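Local coordinates for protein Cif-like 1 (Burkholderia cenocepacia, PDB 7JQY) that is a Cif-like protein of the alpha/beta hydrolase fold that probably acts as an epoxide hydrolase, at residues 38-43 / 77-82. The protein carries 1 engineered substitution. Sequence-based numbering, arbitrary orientation.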
ATOM      1  N   LEU B  38     -19.682 -18.266  21.610  1.00 37.40           N
ATOM      2  CA  LEU B  38     -18.603 -19.178  21.264  1.00 40.05           C
ATOM      3  C   LEU B  38     -19.022 -20.072  20.105  1.00 39.88           C
ATOM      4  O   LEU B  38     -20.161 -20.548  20.052  1.00 41.77           O
ATOM      5  CB  LEU B  38     -18.188 -20.059  22.452  1.00 38.84           C
ATOM      6  CG  LEU B  38     -17.468 -19.391  23.624  1.00 39.10           C
ATOM      7  CD1 LEU B  38     -16.752 -20.446  24.459  1.00 39.34           C
ATOM      8  CD2 LEU B  38     -16.502 -18.310  23.163  1.00 36.58           C
ATOM      9  N   HIS B  39     -18.080 -20.300  19.191  1.00 37.35           N
ATOM     10  CA  HIS B  39     -18.242 -21.189  18.051  1.00 33.75           C
ATOM     11  C   HIS B  39     -17.576 -22.529  18.341  1.00 37.19           C
ATOM     12  O   HIS B  39     -16.513 -22.585  18.967  1.00 34.28           O
ATOM     13  CB  HIS B  39     -17.636 -20.544  16.801  1.00 34.54           C
ATOM     14  CG  HIS B  39     -17.548 -21.454  15.618  1.00 34.46           C
ATOM     15  ND1 HIS B  39     -16.377 -22.087  15.256  1.00 33.79           N
ATOM     16  CD2 HIS B  39     -18.472 -21.812  14.695  1.00 35.31           C
ATOM     17  CE1 HIS B  39     -16.589 -22.811  14.172  1.00 35.83           C
ATOM     18  NE2 HIS B  39     -17.852 -22.660  13.810  1.00 37.48           N
ATOM     19  N   TYR B  40     -18.205 -23.611  17.897  1.00 32.73           N
ATOM     20  CA  TYR B  40     -17.633 -24.928  18.113  1.00 36.54           C
ATOM     21  C   TYR B  40     -18.104 -25.850  17.010  1.00 37.49           C
ATOM     22  O   TYR B  40     -19.115 -25.600  16.344  1.00 39.24           O
ATOM     23  CB  TYR B  40     -17.995 -25.520  19.488  1.00 39.92           C
ATOM     24  CG  TYR B  40     -19.477 -25.775  19.700  1.00 38.19           C
ATOM     25  CD1 TYR B  40     -20.351 -24.725  19.967  1.00 39.02           C
ATOM     26  CD2 TYR B  40     -20.000 -27.064  19.629  1.00 36.38           C
ATOM     27  CE1 TYR B  40     -21.711 -24.950  20.160  1.00 38.35           C
ATOM     28  CE2 TYR B  40     -21.353 -27.297  19.823  1.00 40.81           C
ATOM     29  CZ  TYR B  40     -22.202 -26.237  20.084  1.00 38.57           C
ATOM     30  OH  TYR B  40     -23.546 -26.466  20.271  1.00 45.51           O
ATOM     31  N   VAL B  41     -17.349 -26.921  16.823  1.00 34.76           N
ATOM     32  CA  VAL B  41     -17.655 -27.944  15.836  1.00 39.22           C
ATOM     33  C   VAL B  41     -17.914 -29.236  16.592  1.00 39.56           C
ATOM     34  O   VAL B  41     -17.147 -29.591  17.496  1.00 40.59           O
ATOM     35  CB  VAL B  41     -16.506 -28.092  14.818  1.00 35.23           C
ATOM     36  CG1 VAL B  41     -16.757 -29.235  13.863  1.00 38.06           C
ATOM     37  CG2 VAL B  41     -16.352 -26.798  14.048  1.00 36.98           C
ATOM     38  N   THR B  42     -19.011 -29.914  16.259  1.00 38.18           N
ATOM     39  CA  THR B  42     -19.424 -31.073  17.033  1.00 41.61           C
ATOM     40  C   THR B  42     -19.883 -32.203  16.122  1.00 42.48           C
ATOM     41  O   THR B  42     -20.377 -31.972  15.014  1.00 45.21           O
ATOM     42  CB  THR B  42     -20.535 -30.721  18.028  1.00 43.26           C
ATOM     43  OG1 THR B  42     -20.743 -31.836  18.902  1.00 46.86           O
ATOM     44  CG2 THR B  42     -21.850 -30.376  17.297  1.00 43.22           C
ATOM     45  N   GLY B  43     -19.689 -33.430  16.604  1.00 45.07           N
ATOM     46  CA  GLY B  43     -20.088 -34.644  15.909  1.00 45.80           C
ATOM     47  C   GLY B  43     -20.016 -35.835  16.847  1.00 47.11           C
ATOM     48  O   GLY B  43     -19.617 -35.720  18.009  1.00 44.82           O
ATOM     49  N   ARG B  77     -18.745 -38.046  22.021  1.00 51.86           N
ATOM     50  CA  ARG B  77     -19.378 -36.815  21.555  1.00 51.42           C
ATOM     51  C   ARG B  77     -18.317 -35.720  21.518  1.00 47.96           C
ATOM     52  O   ARG B  77     -18.001 -35.112  22.546  1.00 49.03           O
ATOM     53  CB  ARG B  77     -20.551 -36.446  22.457  1.00 51.40           C
ATOM     54  CG  ARG B  77     -21.449 -35.328  21.918  1.00 54.28           C
ATOM     55  CD  ARG B  77     -22.536 -35.006  22.934  1.00 54.68           C
ATOM     56  NE  ARG B  77     -23.323 -33.833  22.574  1.00 57.42           N
ATOM     57  CZ  ARG B  77     -24.162 -33.223  23.402  1.00 57.38           C
ATOM     58  NH1 ARG B  77     -24.320 -33.675  24.640  1.00 61.26           N
ATOM     59  NH2 ARG B  77     -24.841 -32.160  22.998  1.00 57.71           N
ATOM     60  N   VAL B  78     -17.790 -35.442  20.326  1.00 45.16           N
ATOM     61  CA  VAL B  78     -16.663 -34.524  20.186  1.00 43.93           C
ATOM     62  C   VAL B  78     -17.162 -33.088  20.126  1.00 43.83           C
ATOM     63  O   VAL B  78     -18.109 -32.767  19.395  1.00 46.91           O
ATOM     64  CB  VAL B  78     -15.823 -34.870  18.948  1.00 45.65           C
ATOM     65  CG1 VAL B  78     -14.529 -34.070  18.970  1.00 44.85           C
ATOM     66  CG2 VAL B  78     -15.512 -36.364  18.916  1.00 45.86           C
ATOM     67  N   VAL B  79     -16.525 -32.218  20.906  1.00 41.16           N
ATOM     68  CA  VAL B  79     -16.808 -30.789  20.919  1.00 43.02           C
ATOM     69  C   VAL B  79     -15.469 -30.066  20.816  1.00 41.58           C
ATOM     70  O   VAL B  79     -14.750 -29.934  21.814  1.00 40.53           O
ATOM     71  CB  VAL B  79     -17.564 -30.356  22.178  1.00 43.60           C
ATOM     72  CG1 VAL B  79     -17.781 -28.842  22.178  1.00 41.05           C
ATOM     73  CG2 VAL B  79     -18.892 -31.091  22.277  1.00 45.48           C
ATOM     74  N   ALA B  80     -15.143 -29.567  19.623  1.00 37.81           N
ATOM     75  CA  ALA B  80     -13.941 -28.771  19.404  1.00 36.39           C
ATOM     76  C   ALA B  80     -14.354 -27.309  19.374  1.00 37.82           C
ATOM     77  O   ALA B  80     -15.125 -26.897  18.499  1.00 40.77           O
ATOM     78  CB  ALA B  80     -13.238 -29.167  18.106  1.00 36.03           C
ATOM     79  N   VAL B  81     -13.868 -26.537  20.339  1.00 35.28           N
ATOM     80  CA  VAL B  81     -14.350 -25.186  20.605  1.00 35.62           C
ATOM     81  C   VAL B  81     -13.321 -24.168  20.129  1.00 37.86           C
ATOM     82  O   VAL B  81     -12.119 -24.325  20.373  1.00 32.37           O
ATOM     83  CB  VAL B  81     -14.642 -24.995  22.110  1.00 36.67           C
ATOM     84  CG1 VAL B  81     -15.322 -23.660  22.362  1.00 38.31           C
ATOM     85  CG2 VAL B  81     -15.471 -26.146  22.639  1.00 37.41           C
ATOM     86  N   ASP B  82     -13.795 -23.116  19.462  1.00 36.13           N
ATOM     87  CA  ASP B  82     -13.020 -21.885  19.336  1.00 35.92           C
ATOM     88  C   ASP B  82     -13.197 -21.114  20.635  1.00 37.14           C
ATOM     89  O   ASP B  82     -14.282 -20.575  20.885  1.00 35.05           O
ATOM     90  CB  ASP B  82     -13.497 -21.040  18.156  1.00 34.17           C
ATOM     91  CG  ASP B  82     -13.097 -21.616  16.793  1.00 36.90           C
ATOM     92  OD1 ASP B  82     -12.103 -22.383  16.713  1.00 32.09           O
ATOM     93  OD2 ASP B  82     -13.779 -21.270  15.792  1.00 33.35           O
TER
HETATM   94  O   HOH W   1     -23.167 -33.270  19.633  1.00 47.85           O
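Strands 38-43 and 77-82 run antiparallel, their axes 4.6 Å apart at closest approach and their directions 157° apart, with Val-41 and Ala-80 forming a hydrogen-bonded pair and Tyr-40 and Val-81 a non-hydrogen-bonded one. In the alpha/beta hydrolase sheet this is the junction where the antiparallel N-terminal strands meet the parallel ones: strand 26-32 flanks 38-43, and strand 50-54 lies parallel to 77-82 on its other edge. Val-41 N reaches Ala-80 O over 2.8 Å, and Ala-80 N returns the bond to Val-41 O nearly in line with the carbonyl.

On one face of the ladder, Tyr-40, Val-79 and Val-81 pack on Leu-108 and Ile-105 of helix 98-111. The Tyr-40 side chain starts between its backbone N and carbonyl carbon (chi1 63°), and the ring rises from the sheet and leads away from strand 77-82, leaving CD2 to meet Val-79 CG1 obliquely at 3.8 Å. Leu-38 CD1 touches Val-81 CG1. On the other face, Val-41, Val-78 and Ala-80 pack against Met-68 of helix 68-73.

There, too, His-39 and Asp-82 lie side by side. His-39 ND1 donates to Asp-82 OD2 over 2.8 Å, a His-carboxylate hydrogen bond in which the oxygen is met from above the carboxylate plane and the two planes are 32° apart. Asp-82 OD2 also bonds Glu-88 N and OD1 bonds Trp-61 N, while His-39 NE2 is hydrogen-bonded to Arg-28 NE, so both carboxylate oxygens and both ring nitrogens are engaged.

Toward the far end of the ladder Val-78 O takes two donors, Gly-43 N and the Thr-42 hydroxyl. With OG1 turned to the side of CB opposite the backbone N, the hydroxyl comes within 2.8 Å of Val-78 O, and a water donating to Thr-42 OG1 accepts from Arg-77 NE at 3.0 Å.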